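Local coordinates for TqaA (Penicillium aethiopicum, PDB 5DLK), which is part of a nonribosomal peptide synthetase, whose terminal condensation-like (CT) domain, the piece here, probably macrocyclizes the peptide, at residues I97-F102 / Q111-N116; Q230-Y235 / F330-V335. One frame throughout, in Å; residues are numbered along the deposited sequence.

Contact 1. Residues I97-F102 / Q111-N116; sequences ILRTSF and QLVLAN
Ser101 and Leu112 form the hydrogen-bonded pair of a beta hairpin made by strands 100-105 and 108-115, whose short segments run antiparallel at 153°. Leu112 N gives the shorter of their two backbone bonds, to Ser101 O at 2.7 Å, and Ser101 N returns one to Leu112 O at 2.9 Å. One step outward, Leu114 N reaches Arg99 O at 2.9 Å. On its far side strand 108-115 pairs with strand 47-53, which makes it the middle strand of a small sheet.

Arg99 adds a side-chain bond to this backbone pairing. Its NH1 donates to Leu114 O at 2.8 Å, with the oxygen only 6° out of the guanidinium plane, and also forms a salt bridge with Glu49, while NE and NH2 hold the carbonyls of Val92 and Asp93. A leucine here would probably leave Glu49 without this charge partner and cost three carbonyl oxygens a donor.

Apolar contact gathers on the face carrying Thr100, Phe102 and Gln111. Gln111 CB meets Thr100 CG2 at 3.4 Å and Phe102 CE2 at 3.8 Å. With Gln111 CG between its backbone N and carbonyl carbon (chi1 59°), the chain runs alongside Phe102; NE2 then donates to Pro53 O and OE1 accepts from Gln58 NE2. Thr100 OG1, bonded also to Ser96 O, shares a water with this amide: it donates to Thr100 OG1 at 2.9 Å and to Gln111 OE1 at 3.1 Å.

Contact 2. Residues Q230-Y235 / F330-V335; sequences QFWRHY and FVPLRV
Arg334 and Tyr235 run antiparallel alongside one another, each reaching for the other's backbone, and join the last turn of helix 227-235 to strand 329-336, outermost in the six-stranded sheet. Arg334 CB packs against Tyr235 CE2 at 3.7 Å. With CG anti to the backbone N (chi1 -179°), the extended chain runs back toward the helix, where CD passes Tyr235 O at 3.4 Å. NE and CZ follow without bonding that oxygen. At the tip, NH1 donates to Tyr235 O at 2.9 Å; the carbonyl meets the guanidinium edge, and the donor stands 33° off the carbonyl plane. NH1 also serves Asp237 O, and NH2 forms a salt bridge with Asp303.

Tyr235 reaches the other way. Its OH accepts from Arg334 N at 3.0 Å, nearly straight (178°), bonds as well to Gln356 O, and touches Leu333 CD1 at 3.5 Å. The side chain of Leu333 is about 5 Å from that of Tyr357, which binds phosphopantetheine in another structure of this protein, though none is bound here.

Trp232 adds its six-membered ring: CZ3 lies 4.0 Å from Pro332 CD, with Pro332 O near the ring plane at the edge, and CH2 approaches Val331 CB at 4.2 Å. Its NE1 binds His363 O.

Arg334 thus donates twice to Tyr235: the guanidinium to a carbonyl at the helix C-terminus, and its strand-edge amide to the phenol oxygen.

Overall arrangement
Contact 1 comes first along the chain and closes before contact 2 opens; their centres lie 33 Å apart and their nearest atoms about 13 Å. The hairpin of contact 1 belongs to a three-stranded antiparallel sheet with strand 47-53. Contact 2 sets helix 227-235 against strand 329-336, at the border of the six-stranded mixed sheet. They share no strand or helix, although both fall in the condensation domain, whose fold is a pair of chloramphenicol acetyltransferase-like lobes. Contact 1 lies away from the annotated sites, whereas the Leu333 side chain of contact 2 lies near that of Tyr357, with that of Thr282 farther off at about 10 Å; both residues bind phosphopantetheine in another structure of this protein.

Contact 1. Residues I97-F102 / Q111-N116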
loop_
_atom_site.group_PDB
_atom_site.type_symbol
_atom_site.label_atom_id
_atom_site.label_comp_id
_atom_site.label_asym_id
_atom_site.label_seq_id
_atom_site.Cartn_x
_atom_site.Cartn_y
_atom_site.Cartn_z
ATOM N N ILE A 97 14.419 4.894 -1.115
ATOM C CA ILE A 97 13.516 4.144 -0.244
ATOM C C ILE A 97 14.017 2.701 -0.058
ATOM O O ILE A 97 13.812 2.106 0.994
ATOM C CB ILE A 97 12.054 4.133 -0.790
ATOM C CG1 ILE A 97 11.088 3.569 0.261
ATOM C CG2 ILE A 97 11.948 3.322 -2.064
ATOM C CD1 ILE A 97 11.116 4.299 1.567
ATOM N N LEU A 98 14.709 2.159 -1.063
ATOM C CA LEU A 98 15.223 0.790 -0.983
ATOM C C LEU A 98 16.489 0.709 -0.101
ATOM O O LEU A 98 16.898 -0.382 0.305
ATOM C CB LEU A 98 15.505 0.234 -2.391
ATOM C CG LEU A 98 14.360 0.202 -3.403
ATOM C CD1 LEU A 98 14.782 -0.414 -4.735
ATOM C CD2 LEU A 98 13.133 -0.522 -2.840
ATOM N N ARG A 99 17.096 1.854 0.213
ATOM C CA ARG A 99 18.203 1.853 1.173
ATOM C C ARG A 99 17.803 2.535 2.460
ATOM O O ARG A 99 18.626 3.162 3.130
ATOM C CB ARG A 99 19.449 2.526 0.589
ATOM C CG ARG A 99 19.209 3.386 -0.615
ATOM C CD ARG A 99 20.540 3.791 -1.261
ATOM N NE ARG A 99 20.291 4.726 -2.343
ATOM C CZ ARG A 99 20.230 6.039 -2.182
ATOM N NH1 ARG A 99 20.435 6.568 -0.983
ATOM N NH2 ARG A 99 19.968 6.814 -3.216
ATOM N N THR A 100 16.525 2.421 2.806
ATOM C CA THR A 100 16.033 3.010 4.037
ATOM C C THR A 100 15.899 1.976 5.155
ATOM O O THR A 100 15.426 0.854 4.947
ATOM C CB THR A 100 14.666 3.716 3.781
ATOM O OG1 THR A 100 14.862 4.778 2.848
ATOM C CG2 THR A 100 14.124 4.290 5.038
ATOM N N SER A 101 16.315 2.390 6.346
ATOM C CA SER A 101 16.233 1.631 7.574
ATOM C C SER A 101 15.203 2.313 8.484
ATOM O O SER A 101 15.117 3.548 8.510
ATOM C CB SER A 101 17.632 1.573 8.220
ATOM O OG SER A 101 17.590 1.338 9.610
ATOM N N PHE A 102 14.411 1.524 9.204
ATOM C CA PHE A 102 13.370 2.074 10.066
ATOM C C PHE A 102 13.658 1.752 11.512
ATOM O O PHE A 102 13.943 0.606 11.855
ATOM C CB PHE A 102 11.978 1.518 9.702
ATOM C CG PHE A 102 11.548 1.830 8.310
ATOM C CD1 PHE A 102 11.948 1.035 7.251
ATOM C CD2 PHE A 102 10.704 2.908 8.056
ATOM C CE1 PHE A 102 11.548 1.331 5.954
ATOM C CE2 PHE A 102 10.302 3.206 6.777
ATOM C CZ PHE A 102 10.725 2.424 5.718
ATOM N N GLN A 111 12.606 7.146 9.530
ATOM C CA GLN A 111 13.339 6.406 8.524
ATOM C C GLN A 111 14.726 7.032 8.290
ATOM O O GLN A 111 14.875 8.244 8.191
ATOM C CB GLN A 111 12.517 6.299 7.232
ATOM C CG GLN A 111 12.126 7.583 6.586
ATOM C CD GLN A 111 10.925 7.440 5.637
ATOM O OE1 GLN A 111 10.864 6.553 4.786
ATOM N NE2 GLN A 111 9.986 8.365 5.756
ATOM N N LEU A 112 15.740 6.174 8.297
ATOM C CA LEU A 112 17.117 6.580 8.033
ATOM C C LEU A 112 17.449 6.206 6.602
ATOM O O LEU A 112 17.474 5.029 6.259
ATOM C CB LEU A 112 18.087 5.902 9.008
ATOM C CG LEU A 112 18.116 6.350 10.473
ATOM C CD1 LEU A 112 16.886 5.892 11.252
ATOM C CD2 LEU A 112 19.377 5.868 11.157
ATOM N N VAL A 113 17.668 7.209 5.765
ATOM C CA VAL A 113 18.063 6.974 4.394
ATOM C C VAL A 113 19.579 6.792 4.384
ATOM O O VAL A 113 20.310 7.684 4.782
ATOM C CB VAL A 113 17.669 8.127 3.469
ATOM C CG1 VAL A 113 17.990 7.781 2.026
ATOM C CG2 VAL A 113 16.169 8.458 3.626
ATOM N N LEU A 114 20.029 5.623 3.945
ATOM C CA LEU A 114 21.455 5.328 3.874
ATOM C C LEU A 114 22.024 5.590 2.482
ATOM O O LEU A 114 21.324 5.478 1.478
ATOM C CB LEU A 114 21.704 3.875 4.264
ATOM C CG LEU A 114 21.217 3.455 5.649
ATOM C CD1 LEU A 114 21.700 2.031 6.004
ATOM C CD2 LEU A 114 21.643 4.462 6.713
ATOM N N ALA A 115 23.311 5.939 2.436
ATOM C CA ALA A 115 24.049 6.022 1.185
ATOM C C ALA A 115 25.344 5.226 1.362
ATOM O O ALA A 115 25.612 4.708 2.452
ATOM C CB ALA A 115 24.344 7.475 0.805
ATOM N N ASN A 116 26.134 5.136 0.296
ATOM C CA ASN A 116 27.329 4.279 0.299
ATOM C C ASN A 116 26.972 2.881 0.793
ATOM O O ASN A 116 27.673 2.286 1.617
ATOM C CB ASN A 116 28.431 4.896 1.155
ATOM C CG ASN A 116 28.916 6.223 0.599
ATOM O OD1 ASN A 116 28.468 7.292 1.023
ATOM N ND2 ASN A 116 29.813 6.161 -0.381
HETATM O O HOH W 1 13.075 6.998 2.682
#

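Contact 2. Residues Q230-Y235 / F330-V335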
loop_
_atom_site.group_PDB
_atom_site.type_symbol
_atom_site.label_atom_id
_atom_site.label_comp_id
_atom_site.label_asym_id
_atom_site.label_seq_id
_atom_site.Cartn_x
_atom_site.Cartn_y
_atom_site.Cartn_z
ATOM N N GLN A 230 -8.739 23.406 6.371
ATOM C CA GLN A 230 -10.023 24.097 6.248
ATOM C C GLN A 230 -11.000 23.209 5.493
ATOM O O GLN A 230 -12.179 23.101 5.867
ATOM C CB GLN A 230 -9.857 25.435 5.535
ATOM C CG GLN A 230 -9.178 26.477 6.428
ATOM C CD GLN A 230 -8.780 27.738 5.662
ATOM O OE1 GLN A 230 -8.978 27.832 4.444
ATOM N NE2 GLN A 230 -8.218 28.712 6.376
ATOM N N PHE A 231 -10.504 22.579 4.430
ATOM C CA PHE A 231 -11.333 21.660 3.655
ATOM C C PHE A 231 -11.842 20.518 4.522
ATOM O O PHE A 231 -13.033 20.227 4.514
ATOM C CB PHE A 231 -10.587 21.062 2.457
ATOM C CG PHE A 231 -11.295 19.866 1.867
ATOM C CD1 PHE A 231 -10.889 18.568 2.213
ATOM C CD2 PHE A 231 -12.390 20.032 1.025
ATOM C CE1 PHE A 231 -11.558 17.453 1.709
ATOM C CE2 PHE A 231 -13.072 18.919 0.501
ATOM C CZ PHE A 231 -12.638 17.620 0.851
ATOM N N TRP A 232 -10.947 19.845 5.244
ATOM C CA TRP A 232 -11.399 18.671 6.002
ATOM C C TRP A 232 -12.386 19.074 7.096
ATOM O O TRP A 232 -13.317 18.342 7.366
ATOM C CB TRP A 232 -10.215 17.901 6.587
ATOM C CG TRP A 232 -9.496 17.064 5.543
ATOM C CD1 TRP A 232 -8.250 17.290 4.994
ATOM C CD2 TRP A 232 -10.009 15.882 4.900
ATOM N NE1 TRP A 232 -7.957 16.307 4.065
ATOM C CE2 TRP A 232 -9.017 15.436 3.988
ATOM C CE3 TRP A 232 -11.198 15.155 5.021
ATOM C CZ2 TRP A 232 -9.190 14.305 3.193
ATOM C CZ3 TRP A 232 -11.368 14.021 4.231
ATOM C CH2 TRP A 232 -10.366 13.610 3.333
ATOM N N ARG A 233 -12.185 20.238 7.726
ATOM C CA ARG A 233 -13.152 20.704 8.719
ATOM C C ARG A 233 -14.539 20.883 8.104
ATOM O O ARG A 233 -15.541 20.503 8.701
ATOM C CB ARG A 233 -12.690 22.030 9.355
ATOM C CG ARG A 233 -13.734 22.641 10.277
ATOM C CD ARG A 233 -13.106 23.595 11.287
ATOM N NE ARG A 233 -12.777 22.868 12.511
ATOM C CZ ARG A 233 -11.547 22.720 12.971
ATOM N NH1 ARG A 233 -10.539 23.266 12.307
ATOM N NH2 ARG A 233 -11.321 22.029 14.087
ATOM N N HIS A 234 -14.580 21.448 6.907
ATOM C CA HIS A 234 -15.848 21.689 6.210
ATOM C C HIS A 234 -16.487 20.347 5.797
ATOM O O HIS A 234 -17.678 20.108 5.981
ATOM C CB HIS A 234 -15.593 22.567 4.990
ATOM C CG HIS A 234 -16.831 22.997 4.271
ATOM N ND1 HIS A 234 -17.640 24.015 4.726
ATOM C CD2 HIS A 234 -17.382 22.570 3.109
ATOM C CE1 HIS A 234 -18.644 24.188 3.883
ATOM N NE2 HIS A 234 -18.514 23.320 2.896
ATOM N N TYR A 235 -15.648 19.478 5.247
ATOM C CA TYR A 235 -16.095 18.185 4.731
ATOM C C TYR A 235 -16.689 17.313 5.827
ATOM O O TYR A 235 -17.675 16.589 5.596
ATOM C CB TYR A 235 -14.890 17.481 4.076
ATOM C CG TYR A 235 -15.151 16.143 3.436
ATOM C CD1 TYR A 235 -15.517 16.054 2.095
ATOM C CD2 TYR A 235 -14.979 14.964 4.162
ATOM C CE1 TYR A 235 -15.704 14.815 1.488
ATOM C CE2 TYR A 235 -15.186 13.721 3.567
ATOM C CZ TYR A 235 -15.554 13.659 2.236
ATOM O OH TYR A 235 -15.772 12.430 1.638
ATOM N N PHE A 330 -4.882 6.480 4.017
ATOM C CA PHE A 330 -6.185 5.962 4.432
ATOM C C PHE A 330 -6.934 7.123 5.071
ATOM O O PHE A 330 -6.522 7.612 6.125
ATOM C CB PHE A 330 -6.007 4.808 5.389
ATOM C CG PHE A 330 -4.948 3.841 4.928
ATOM C CD1 PHE A 330 -5.190 3.014 3.837
ATOM C CD2 PHE A 330 -3.700 3.814 5.543
ATOM C CE1 PHE A 330 -4.216 2.113 3.390
ATOM C CE2 PHE A 330 -2.710 2.916 5.096
ATOM C CZ PHE A 330 -2.984 2.079 4.013
ATOM N N VAL A 331 -7.979 7.594 4.396
ATOM C CA VAL A 331 -8.644 8.846 4.812
ATOM C C VAL A 331 -10.159 8.637 4.900
ATOM O O VAL A 331 -10.696 7.660 4.347
ATOM C CB VAL A 331 -8.326 10.008 3.839
ATOM C CG1 VAL A 331 -6.798 10.280 3.761
ATOM C CG2 VAL A 331 -8.939 9.752 2.450
ATOM N N PRO A 332 -10.864 9.535 5.607
ATOM C CA PRO A 332 -12.322 9.411 5.711
ATOM C C PRO A 332 -13.050 9.692 4.410
ATOM O O PRO A 332 -12.739 10.629 3.675
ATOM C CB PRO A 332 -12.699 10.489 6.750
ATOM C CG PRO A 332 -11.387 10.962 7.337
ATOM C CD PRO A 332 -10.383 10.758 6.281
ATOM N N LEU A 333 -14.047 8.856 4.147
ATOM C CA LEU A 333 -14.983 9.067 3.068
ATOM C C LEU A 333 -16.337 9.226 3.723
ATOM O O LEU A 333 -16.767 8.351 4.476
ATOM C CB LEU A 333 -14.983 7.873 2.095
ATOM C CG LEU A 333 -15.978 8.024 0.939
ATOM C CD1 LEU A 333 -15.621 9.255 0.092
ATOM C CD2 LEU A 333 -15.963 6.739 0.100
ATOM N N ARG A 334 -16.994 10.349 3.455
ATOM C CA ARG A 334 -18.310 10.619 4.016
ATOM C C ARG A 334 -19.377 10.523 2.943
ATOM O O ARG A 334 -19.237 11.130 1.870
ATOM C CB ARG A 334 -18.335 12.025 4.640
ATOM C CG ARG A 334 -19.678 12.369 5.280
ATOM C CD ARG A 334 -19.635 13.788 5.846
ATOM N NE ARG A 334 -20.838 14.080 6.621
ATOM C CZ ARG A 334 -21.037 15.235 7.244
ATOM N NH1 ARG A 334 -20.110 16.181 7.177
ATOM N NH2 ARG A 334 -22.156 15.433 7.937
ATOM N N VAL A 335 -20.440 9.792 3.231
ATOM C CA VAL A 335 -21.559 9.672 2.302
ATOM C C VAL A 335 -22.830 10.063 3.037
ATOM O O VAL A 335 -23.184 9.467 4.060
ATOM C CB VAL A 335 -21.667 8.243 1.719
ATOM C CG1 VAL A 335 -22.878 8.114 0.786
ATOM C CG2 VAL A 335 -20.371 7.883 1.008
#